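Local coordinates for periplasmic cell division protein (SufI) (Aquifex aeolicus, PDB 6SYY), which is probably a multicopper oxidase that passes electrons from its substrates through a mononuclear copper site to a trinuclear cluster, where dioxygen is reduced, at residues A[416-421]-A[426-431]; A[105-110]-A[114-119]; A[149-154]-A[457-462]; A[397-402]-A[408-413]. All coordinates share one frame; numbering follows the deposited sequence.

Overall arrangement
Contacts 1 and 4 are neighbours in the C-terminal multicopper oxidase domain, with centres about 15 Å apart. E412 of contact 4 joins them: its OE2 makes a salt bridge to K428 NZ of contact 1 at 2.6 Å, and its OE1 lies 2.7 Å from Y418 OH, a probable hydrogen bond. Contact 2 belongs to the N-terminal domain and carries H118, a copper ligand. Contact 3 ties these two domains together by way of D151 and Q459, and the side chain of Q459 lies about 10 Å from a bound copper. Contacts 2 and 3 do not touch; their nearest atoms are about 6 Å apart. In contact 4, the side chain of L400 is about 6 Å from a bound copper and about 4 Å from the side chain of the copper ligand H451.

Contact 1 (A[416-421]-A[426-431]); sequences DGYANP and NPKVLF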
# COMPACT_ATOMS: atom_id res chain seq x y z
N ASP A 416 -9.44 -21.35 -11.08
CA ASP A 416 -10.39 -22.40 -10.70
C ASP A 416 -11.82 -21.90 -10.73
O ASP A 416 -12.58 -22.04 -9.77
CB ASP A 416 -10.03 -22.95 -9.32
CG ASP A 416 -8.77 -23.79 -9.33
OD1 ASP A 416 -8.70 -24.76 -10.10
OD2 ASP A 416 -7.84 -23.46 -8.56
N GLY A 417 -12.22 -21.29 -11.85
CA GLY A 417 -13.59 -20.85 -12.05
C GLY A 417 -13.82 -19.36 -11.92
O GLY A 417 -14.89 -18.89 -12.30
N TYR A 418 -12.84 -18.62 -11.40
CA TYR A 418 -13.00 -17.18 -11.21
C TYR A 418 -12.61 -16.36 -12.43
O TYR A 418 -13.13 -15.26 -12.62
CB TYR A 418 -12.16 -16.71 -10.02
CG TYR A 418 -12.51 -17.35 -8.70
CD1 TYR A 418 -11.88 -18.52 -8.27
CD2 TYR A 418 -13.47 -16.79 -7.86
CE1 TYR A 418 -12.20 -19.10 -7.06
CE2 TYR A 418 -13.80 -17.37 -6.65
CZ TYR A 418 -13.16 -18.52 -6.26
OH TYR A 418 -13.49 -19.09 -5.05
N ALA A 419 -11.71 -16.88 -13.28
CA ALA A 419 -11.01 -16.03 -14.23
C ALA A 419 -11.93 -15.53 -15.34
O ALA A 419 -11.81 -14.38 -15.78
CB ALA A 419 -9.82 -16.77 -14.82
N ASN A 420 -12.84 -16.37 -15.83
CA ASN A 420 -13.66 -16.05 -17.00
C ASN A 420 -15.12 -16.35 -16.71
O ASN A 420 -15.68 -17.33 -17.21
CB ASN A 420 -13.17 -16.82 -18.23
CG ASN A 420 -13.03 -18.31 -17.98
OD1 ASN A 420 -12.84 -18.74 -16.84
ND2 ASN A 420 -13.14 -19.10 -19.03
N PRO A 421 -15.78 -15.51 -15.92
CA PRO A 421 -17.17 -15.79 -15.55
C PRO A 421 -18.10 -15.68 -16.75
O PRO A 421 -17.90 -14.86 -17.65
CB PRO A 421 -17.49 -14.70 -14.51
CG PRO A 421 -16.55 -13.59 -14.85
CD PRO A 421 -15.29 -14.24 -15.34
N ASN A 426 -22.34 -11.85 -11.79
CA ASN A 426 -22.61 -12.96 -10.87
C ASN A 426 -21.54 -14.03 -11.06
O ASN A 426 -21.82 -15.14 -11.53
CB ASN A 426 -24.01 -13.52 -11.09
CG ASN A 426 -25.10 -12.49 -10.80
OD1 ASN A 426 -25.48 -12.28 -9.65
ND2 ASN A 426 -25.58 -11.84 -11.85
N PRO A 427 -20.29 -13.72 -10.69
CA PRO A 427 -19.21 -14.69 -10.90
C PRO A 427 -19.11 -15.68 -9.75
O PRO A 427 -19.87 -15.60 -8.78
CB PRO A 427 -17.97 -13.80 -10.96
CG PRO A 427 -18.29 -12.74 -9.94
CD PRO A 427 -19.80 -12.50 -10.02
N LYS A 428 -18.17 -16.62 -9.85
CA LYS A 428 -17.86 -17.47 -8.72
C LYS A 428 -17.32 -16.62 -7.57
O LYS A 428 -16.54 -15.68 -7.79
CB LYS A 428 -16.84 -18.54 -9.12
CG LYS A 428 -16.44 -19.48 -8.00
CD LYS A 428 -15.58 -20.63 -8.48
CE LYS A 428 -15.14 -21.50 -7.30
NZ LYS A 428 -14.49 -22.78 -7.71
N VAL A 429 -17.77 -16.92 -6.36
CA VAL A 429 -17.27 -16.27 -5.16
C VAL A 429 -16.86 -17.35 -4.17
O VAL A 429 -17.51 -18.41 -4.10
CB VAL A 429 -18.31 -15.32 -4.52
CG1 VAL A 429 -18.62 -14.16 -5.45
CG2 VAL A 429 -19.58 -16.07 -4.15
N LEU A 430 -15.78 -17.11 -3.44
CA LEU A 430 -15.35 -18.06 -2.43
C LEU A 430 -16.38 -18.16 -1.31
O LEU A 430 -16.68 -19.26 -0.83
CB LEU A 430 -13.99 -17.66 -1.86
CG LEU A 430 -13.38 -18.69 -0.91
CD1 LEU A 430 -13.07 -19.99 -1.65
CD2 LEU A 430 -12.13 -18.14 -0.22
N PHE A 431 -16.92 -17.03 -0.89
CA PHE A 431 -17.97 -17.00 0.12
C PHE A 431 -18.81 -15.76 -0.11
O PHE A 431 -18.41 -14.83 -0.81
CB PHE A 431 -17.39 -17.01 1.55
CG PHE A 431 -16.56 -15.81 1.88
CD1 PHE A 431 -15.20 -15.79 1.61
CD2 PHE A 431 -17.13 -14.69 2.46
CE1 PHE A 431 -14.43 -14.68 1.90
CE2 PHE A 431 -16.37 -13.58 2.76
CZ PHE A 431 -15.02 -13.57 2.48
O HOH W 1 -17.06 -16.98 -12.34
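The ammonium nitrogen of K428 is gripped by the backbone carbonyl of D416 and by the carboxylate of E412. NZ donates to D416 O at 2.9 Å, and the nitrogen sits almost straight out from the carbonyl, with a C=O...N angle of 171°. E412 OE2 supplies the salt bridge. The contact folds one surface loop of the C-terminal cupredoxin domain back on itself, between strands 407-409 and 432-433. K428 has CG anti to the backbone N (chi1 -180°) and stays extended to its end. This straight chain is what carries NZ past the ring of Y418 to D416. On the way, K428 CG lies over one face of that ring, 4.0 Å from the centroid, in a CH-pi contact. The ring rim meets the lysine backbone as well: Y418 CD2 is 3.3 Å from K428 O. K428 O accepts a hydrogen bond from N522 ND2, of strand 520-525. The phenol end of Y418 reaches L430, with OH 3.5 Å from L430 CB, but its hydrogen-bond partner is E412 OE1. E412 therefore holds both the lysine and the tyrosine. G417 lies against the lysine chain, and a beta carbon on it would run into K428 CD. A water bridges the two backbones, donating to G417 O and accepting from K428 N at 2.7 Å. Beyond it the loop is closed by two prolines, both touching Y133. P421 CB and P427 CB touch, 3.7 Å apart.

Contact 2 (A[105-110]-A[114-119]); sequences ADFVNN and DSIIHW
F107 has the largest share of this contact; its ring has I117 over one face and S115 O at its edge. I117 CG1 lies 4.0 Å from the ring centroid and 25° off the normal, a CH-pi contact. The closest pair of carbons is F107 CD1 and I117 CD1 at 3.5 Å. The first torsion of I117 places CG1 beside the backbone N (chi1 -52°), and that branch with its CD1 covers the phenylalanine. The other branch, CG2, lies over the indole of W119. At the ring edge, S115 O is 3.4 Å from F107 CE2, near the ring plane. S115 CB is 3.8 Å from F107 CZ. The S115 hydroxyl is bonded elsewhere, to Q169 OE1. N109 stands next to S115, with ND2 3.8 Å from S115 CB. Its amide is held by the connecting loop and its surroundings, through S111 OG, E113 O and V136 O. At the other end, A105 CB touches W119 CZ2 at 4.0 Å. Were F107 an alanine, I117 CG1 and CD1 would probably lose the ring they cover, and a gap would open beside S115. The two segments run roughly antiparallel but belong to different sheets. F107 lies on strand 102-110, and I117 begins strand 117-120. The arrangement is the face-to-face core of a cupredoxin beta sandwich. Its second strand carries H118 and H120, the His-X-His copper motif of multicopper oxidases, and H118 binds a copper with H454 and H456.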
# COMPACT_ATOMS: atom_id res chain seq x y z
N ALA A 105 -13.25 9.66 -12.21
CA ALA A 105 -12.00 9.33 -12.88
C ALA A 105 -12.25 8.53 -14.15
O ALA A 105 -13.12 7.66 -14.19
CB ALA A 105 -11.06 8.53 -11.96
N ASP A 106 -11.47 8.85 -15.19
CA ASP A 106 -11.40 8.06 -16.41
C ASP A 106 -9.98 7.54 -16.57
O ASP A 106 -9.03 8.33 -16.55
CB ASP A 106 -11.79 8.87 -17.65
CG ASP A 106 -13.07 9.64 -17.48
OD1 ASP A 106 -13.03 10.89 -17.52
OD2 ASP A 106 -14.13 9.00 -17.28
N PHE A 107 -9.84 6.23 -16.71
CA PHE A 107 -8.55 5.62 -16.97
C PHE A 107 -8.37 5.48 -18.48
O PHE A 107 -9.13 4.75 -19.13
CB PHE A 107 -8.42 4.27 -16.29
CG PHE A 107 -7.26 3.45 -16.77
CD1 PHE A 107 -5.98 4.00 -16.83
CD2 PHE A 107 -7.43 2.14 -17.17
CE1 PHE A 107 -4.90 3.26 -17.28
CE2 PHE A 107 -6.35 1.38 -17.61
CZ PHE A 107 -5.09 1.94 -17.67
N VAL A 108 -7.38 6.17 -19.03
CA VAL A 108 -7.02 6.04 -20.44
C VAL A 108 -5.78 5.16 -20.52
O VAL A 108 -4.74 5.47 -19.93
CB VAL A 108 -6.77 7.42 -21.07
CG1 VAL A 108 -6.55 7.28 -22.57
CG2 VAL A 108 -7.93 8.35 -20.77
N ASN A 109 -5.89 4.06 -21.26
CA ASN A 109 -4.87 3.01 -21.26
C ASN A 109 -4.03 3.12 -22.53
O ASN A 109 -4.46 2.72 -23.61
CB ASN A 109 -5.52 1.63 -21.15
CG ASN A 109 -4.50 0.52 -21.01
OD1 ASN A 109 -3.32 0.77 -20.73
ND2 ASN A 109 -4.94 -0.72 -21.18
N ASN A 110 -2.82 3.64 -22.39
CA ASN A 110 -1.81 3.61 -23.45
C ASN A 110 -0.60 2.80 -23.02
O ASN A 110 0.52 3.04 -23.46
CB ASN A 110 -1.39 5.03 -23.84
CG ASN A 110 -2.53 5.83 -24.46
OD1 ASN A 110 -3.46 5.27 -25.04
ND2 ASN A 110 -2.45 7.15 -24.34
N ASP A 114 -3.72 -4.89 -21.68
CA ASP A 114 -4.88 -4.72 -20.80
C ASP A 114 -4.44 -4.16 -19.45
O ASP A 114 -3.39 -4.51 -18.92
CB ASP A 114 -5.60 -6.05 -20.60
CG ASP A 114 -6.24 -6.58 -21.87
OD1 ASP A 114 -5.95 -6.03 -22.95
OD2 ASP A 114 -7.03 -7.54 -21.77
N SER A 115 -5.27 -3.28 -18.89
CA SER A 115 -4.95 -2.72 -17.58
C SER A 115 -6.20 -2.09 -16.97
O SER A 115 -7.20 -1.87 -17.65
CB SER A 115 -3.82 -1.69 -17.68
OG SER A 115 -3.41 -1.29 -16.38
N ILE A 116 -6.10 -1.82 -15.67
CA ILE A 116 -7.15 -1.14 -14.92
C ILE A 116 -6.49 -0.62 -13.65
O ILE A 116 -5.56 -1.23 -13.13
CB ILE A 116 -8.33 -2.09 -14.60
CG1 ILE A 116 -9.50 -1.32 -13.99
CG2 ILE A 116 -7.89 -3.24 -13.70
CD1 ILE A 116 -10.29 -0.51 -15.00
N ILE A 117 -6.94 0.54 -13.18
CA ILE A 117 -6.41 1.12 -11.96
C ILE A 117 -7.23 0.63 -10.78
O ILE A 117 -8.46 0.71 -10.80
CB ILE A 117 -6.41 2.66 -12.02
CG1 ILE A 117 -5.74 3.16 -13.29
CG2 ILE A 117 -5.72 3.23 -10.79
CD1 ILE A 117 -5.76 4.67 -13.42
N HIS A 118 -6.56 0.12 -9.76
CA HIS A 118 -7.20 -0.20 -8.50
C HIS A 118 -6.92 0.92 -7.50
O HIS A 118 -5.77 1.33 -7.33
CB HIS A 118 -6.70 -1.53 -7.95
CG HIS A 118 -7.21 -1.84 -6.58
ND1 HIS A 118 -8.54 -1.74 -6.24
CD2 HIS A 118 -6.57 -2.24 -5.45
CE1 HIS A 118 -8.70 -2.06 -4.97
NE2 HIS A 118 -7.52 -2.37 -4.47
N TRP A 119 -7.98 1.40 -6.84
CA TRP A 119 -7.84 2.40 -5.78
C TRP A 119 -7.72 1.64 -4.46
O TRP A 119 -8.68 1.46 -3.70
CB TRP A 119 -9.03 3.35 -5.78
CG TRP A 119 -9.45 3.77 -7.16
CD1 TRP A 119 -10.58 3.40 -7.82
CD2 TRP A 119 -8.73 4.63 -8.05
NE1 TRP A 119 -10.62 3.98 -9.06
CE2 TRP A 119 -9.49 4.74 -9.23
CE3 TRP A 119 -7.51 5.31 -7.97
CZ2 TRP A 119 -9.08 5.50 -10.32
CZ3 TRP A 119 -7.10 6.08 -9.05
CH2 TRP A 119 -7.89 6.17 -10.20

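Contact 3 (A[149-154]-A[457-462]); sequences IIDRSG and GFQFQV
Q459 bends at its second torsion (chi2 84°), and this turns its amide toward the carboxylate of D151. Both residues set their CG beside the backbone N, anti to the carbonyl carbon. The two buried side chains meet across the interface between the first and last cupredoxin domains, which are joined in the chain only after some 300 residues. Q459 NE2 donates to D151 OD1 at 2.8 Å. The bond is somewhat bent, with an N-H...O angle of 147°. The amide and carboxylate planes stand 87° apart, nearly perpendicular, and the nitrogen comes to OD1 from above the carboxylate plane. R123 holds the other two oxygens: its NE binds Q459 OE1, and its backbone N binds D151 OD2. R123 thus bridges the two side chains from their other oxygens. With a leucine at Q459, D151 OD1 is likely to lose its donor and R123 NE its acceptor. The trinuclear copper site lies between the same two domains, and the Q459 side chain is about 8 Å from those of H454 and H120. Q459 OE1 sits 3.5 Å from D151 OD1, two acceptors kept apart while NE2 takes the bond.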
# COMPACT_ATOMS: atom_id res chain seq x y z
N ILE A 149 -16.06 9.58 -1.82
CA ILE A 149 -14.97 9.16 -0.95
C ILE A 149 -15.50 9.09 0.48
O ILE A 149 -15.85 10.12 1.06
CB ILE A 149 -13.77 10.10 -1.06
CG1 ILE A 149 -13.28 10.18 -2.51
CG2 ILE A 149 -12.66 9.65 -0.12
CD1 ILE A 149 -13.00 8.82 -3.13
N ILE A 150 -15.55 7.89 1.05
CA ILE A 150 -16.09 7.68 2.39
C ILE A 150 -15.05 7.12 3.35
O ILE A 150 -15.38 6.74 4.47
CB ILE A 150 -17.34 6.78 2.36
CG1 ILE A 150 -16.98 5.40 1.82
CG2 ILE A 150 -18.43 7.42 1.51
CD1 ILE A 150 -18.16 4.45 1.76
N ASP A 151 -13.79 7.07 2.94
CA ASP A 151 -12.72 6.54 3.77
C ASP A 151 -12.15 7.62 4.69
O ASP A 151 -12.27 8.82 4.44
CB ASP A 151 -11.61 5.96 2.89
CG ASP A 151 -11.99 4.61 2.32
OD1 ASP A 151 -12.00 3.63 3.09
OD2 ASP A 151 -12.29 4.54 1.11
N ARG A 152 -11.53 7.16 5.78
CA ARG A 152 -10.89 8.06 6.72
C ARG A 152 -9.60 8.61 6.13
O ARG A 152 -8.97 7.99 5.27
CB ARG A 152 -10.57 7.33 8.03
CG ARG A 152 -11.72 6.49 8.53
CD ARG A 152 -11.30 5.60 9.68
NE ARG A 152 -10.98 6.36 10.88
CZ ARG A 152 -9.81 6.30 11.51
NH1 ARG A 152 -8.84 5.51 11.06
NH2 ARG A 152 -9.61 7.02 12.60
N SER A 153 -9.21 9.79 6.60
CA SER A 153 -7.97 10.41 6.14
C SER A 153 -6.80 9.46 6.36
O SER A 153 -6.77 8.72 7.35
CB SER A 153 -7.71 11.72 6.86
OG SER A 153 -7.51 11.51 8.25
N GLY A 154 -5.85 9.48 5.44
CA GLY A 154 -4.70 8.60 5.55
C GLY A 154 -4.02 8.47 4.20
O GLY A 154 -4.27 9.23 3.27
N GLY A 457 -12.80 -3.62 -0.63
CA GLY A 457 -14.13 -3.25 -0.17
C GLY A 457 -14.26 -2.71 1.24
O GLY A 457 -15.07 -1.81 1.48
N PHE A 458 -13.48 -3.24 2.18
CA PHE A 458 -13.60 -2.83 3.57
C PHE A 458 -12.24 -2.89 4.25
O PHE A 458 -11.37 -3.69 3.89
CB PHE A 458 -14.57 -3.72 4.36
CG PHE A 458 -15.84 -4.03 3.61
CD1 PHE A 458 -16.94 -3.20 3.73
CD2 PHE A 458 -15.92 -5.15 2.80
CE1 PHE A 458 -18.11 -3.49 3.04
CE2 PHE A 458 -17.08 -5.44 2.11
CZ PHE A 458 -18.18 -4.60 2.23
N GLN A 459 -12.06 -2.02 5.24
CA GLN A 459 -10.95 -2.20 6.15
C GLN A 459 -11.35 -3.18 7.25
O GLN A 459 -12.52 -3.52 7.42
CB GLN A 459 -10.51 -0.86 6.74
CG GLN A 459 -9.85 0.07 5.74
CD GLN A 459 -10.86 0.87 4.94
OE1 GLN A 459 -12.03 0.96 5.30
NE2 GLN A 459 -10.40 1.48 3.85
N PHE A 460 -10.35 -3.65 8.00
CA PHE A 460 -10.58 -4.61 9.07
C PHE A 460 -9.69 -4.26 10.26
O PHE A 460 -8.77 -3.45 10.16
CB PHE A 460 -10.33 -6.05 8.61
CG PHE A 460 -8.95 -6.27 8.04
CD1 PHE A 460 -7.87 -6.52 8.87
CD2 PHE A 460 -8.75 -6.24 6.67
CE1 PHE A 460 -6.61 -6.72 8.35
CE2 PHE A 460 -7.49 -6.45 6.15
CZ PHE A 460 -6.41 -6.69 6.99
N GLN A 461 -9.97 -4.91 11.38
CA GLN A 461 -9.17 -4.78 12.59
C GLN A 461 -8.58 -6.13 12.95
O GLN A 461 -9.30 -7.13 13.00
CB GLN A 461 -10.01 -4.23 13.74
CG GLN A 461 -10.58 -2.86 13.46
CD GLN A 461 -11.60 -2.43 14.49
OE1 GLN A 461 -11.98 -3.22 15.36
NE2 GLN A 461 -12.04 -1.19 14.40
N VAL A 462 -7.27 -6.15 13.18
CA VAL A 462 -6.57 -7.40 13.49
C VAL A 462 -6.89 -7.78 14.93
O VAL A 462 -6.66 -7.01 15.86
CB VAL A 462 -5.06 -7.25 13.28
CG1 VAL A 462 -4.35 -8.53 13.70
CG2 VAL A 462 -4.76 -6.93 11.82

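Contact 4 (A[397-402]-A[408-413]); sequences RITLGM and TINGET
N410 clamps the backbone of strand 394-402 with its side chain and its own N-H. T399 N donates to N410 OD1 at 2.7 Å, and the bond is almost straight (177°). On the same amide, ND2 reaches back to R397 O at 3.2 Å, the acceptor lying close to the amide plane. N410 N completes the grip by donating to T399 O at 2.9 Å. CG stands beside the backbone N (chi1 -79°), and this turns the amide to strand 394-402, where OD1 takes T399 N and ND2 gives to R397 O. Further along, G401 and T408 form an antiparallel hydrogen-bonded pair, the shorter bond being T408 N to G401 O at 2.7 Å. A beta carbon on G401 would clash with T408 OG1. A water donates to T399 O at 2.6 Å, accepts from G411 N and binds T408 OG1. N410 and G411 are the middle residues of a type I' turn from I409 to E412. L400 and I409 are the non-hydrogen-bonded pair, and their side chains share one face of the sheet. The closest apolar contact there is I398 CG2 to I409 CG2, 3.6 Å. Strands 394-402 and 407-409 form a beta hairpin, with 407-409 outermost in its sheet. Strand 437-445 flanks 394-402 on its other side. L400 also packs on M453 and on the copper ligand H451, both of strand 451-455 in the facing sheet.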
# COMPACT_ATOMS: atom_id res chain seq x y z
N ARG A 397 -12.91 -19.23 7.53
CA ARG A 397 -11.53 -19.70 7.60
C ARG A 397 -10.93 -19.74 6.21
O ARG A 397 -11.44 -20.43 5.32
CB ARG A 397 -11.43 -21.07 8.26
CG ARG A 397 -10.01 -21.61 8.24
CD ARG A 397 -9.87 -22.81 9.14
NE ARG A 397 -10.84 -23.85 8.80
CZ ARG A 397 -11.14 -24.87 9.60
NH1 ARG A 397 -10.55 -24.97 10.78
NH2 ARG A 397 -12.03 -25.77 9.21
N ILE A 398 -9.83 -19.00 6.03
CA ILE A 398 -9.14 -18.87 4.75
C ILE A 398 -7.79 -19.55 4.91
O ILE A 398 -6.88 -19.02 5.56
CB ILE A 398 -8.98 -17.40 4.35
CG1 ILE A 398 -10.34 -16.72 4.24
CG2 ILE A 398 -8.20 -17.28 3.06
CD1 ILE A 398 -11.28 -17.41 3.28
N THR A 399 -7.65 -20.74 4.33
CA THR A 399 -6.43 -21.52 4.45
C THR A 399 -5.53 -21.26 3.24
O THR A 399 -5.95 -21.47 2.10
CB THR A 399 -6.73 -23.00 4.58
OG1 THR A 399 -7.50 -23.23 5.77
CG2 THR A 399 -5.43 -23.79 4.66
N LEU A 400 -4.31 -20.81 3.51
CA LEU A 400 -3.31 -20.59 2.48
C LEU A 400 -2.49 -21.87 2.34
O LEU A 400 -1.69 -22.20 3.22
CB LEU A 400 -2.41 -19.41 2.82
CG LEU A 400 -3.07 -18.15 3.39
CD1 LEU A 400 -2.02 -17.06 3.62
CD2 LEU A 400 -4.18 -17.66 2.48
N GLY A 401 -2.68 -22.58 1.23
CA GLY A 401 -1.91 -23.76 0.93
C GLY A 401 -1.07 -23.57 -0.32
O GLY A 401 -1.03 -22.49 -0.91
N MET A 402 -0.38 -24.64 -0.70
CA MET A 402 0.28 -24.67 -1.99
C MET A 402 0.07 -26.05 -2.60
O MET A 402 0.16 -27.07 -1.92
CB MET A 402 1.77 -24.33 -1.89
CG MET A 402 2.55 -25.04 -0.81
SD MET A 402 4.22 -24.37 -0.72
CE MET A 402 4.86 -25.23 0.72
N THR A 408 -2.45 -21.58 -2.97
CA THR A 408 -3.90 -21.73 -3.02
C THR A 408 -4.57 -20.98 -1.88
O THR A 408 -3.96 -20.71 -0.84
CB THR A 408 -4.32 -23.20 -2.94
OG1 THR A 408 -3.93 -23.75 -1.67
CG2 THR A 408 -3.69 -24.00 -4.07
N ILE A 409 -5.83 -20.65 -2.10
CA ILE A 409 -6.71 -20.08 -1.09
C ILE A 409 -7.90 -21.01 -0.99
O ILE A 409 -8.71 -21.11 -1.92
CB ILE A 409 -7.15 -18.65 -1.45
CG1 ILE A 409 -5.94 -17.72 -1.57
CG2 ILE A 409 -8.12 -18.12 -0.42
CD1 ILE A 409 -6.28 -16.35 -2.12
N ASN A 410 -8.01 -21.72 0.14
CA ASN A 410 -9.05 -22.73 0.34
C ASN A 410 -9.08 -23.72 -0.82
O ASN A 410 -10.13 -24.06 -1.37
CB ASN A 410 -10.41 -22.07 0.55
CG ASN A 410 -10.59 -21.53 1.96
OD1 ASN A 410 -9.70 -21.67 2.80
ND2 ASN A 410 -11.73 -20.92 2.22
N GLY A 411 -7.89 -24.18 -1.21
CA GLY A 411 -7.74 -25.16 -2.27
C GLY A 411 -7.94 -24.64 -3.68
O GLY A 411 -7.89 -25.42 -4.63
N GLU A 412 -8.15 -23.33 -3.85
CA GLU A 412 -8.51 -22.77 -5.14
C GLU A 412 -7.54 -21.68 -5.55
O GLU A 412 -6.93 -21.01 -4.71
CB GLU A 412 -9.93 -22.21 -5.11
CG GLU A 412 -10.97 -23.21 -4.67
CD GLU A 412 -12.37 -22.83 -5.11
OE1 GLU A 412 -12.76 -21.66 -4.89
OE2 GLU A 412 -13.07 -23.69 -5.67
N THR A 413 -7.39 -21.50 -6.86
CA THR A 413 -6.72 -20.34 -7.44
C THR A 413 -7.72 -19.58 -8.30
O THR A 413 -8.85 -20.01 -8.51
CB THR A 413 -5.49 -20.74 -8.27
OG1 THR A 413 -5.92 -21.32 -9.51
CG2 THR A 413 -4.61 -21.72 -7.52
O HOH W 2 -5.70 -23.49 0.44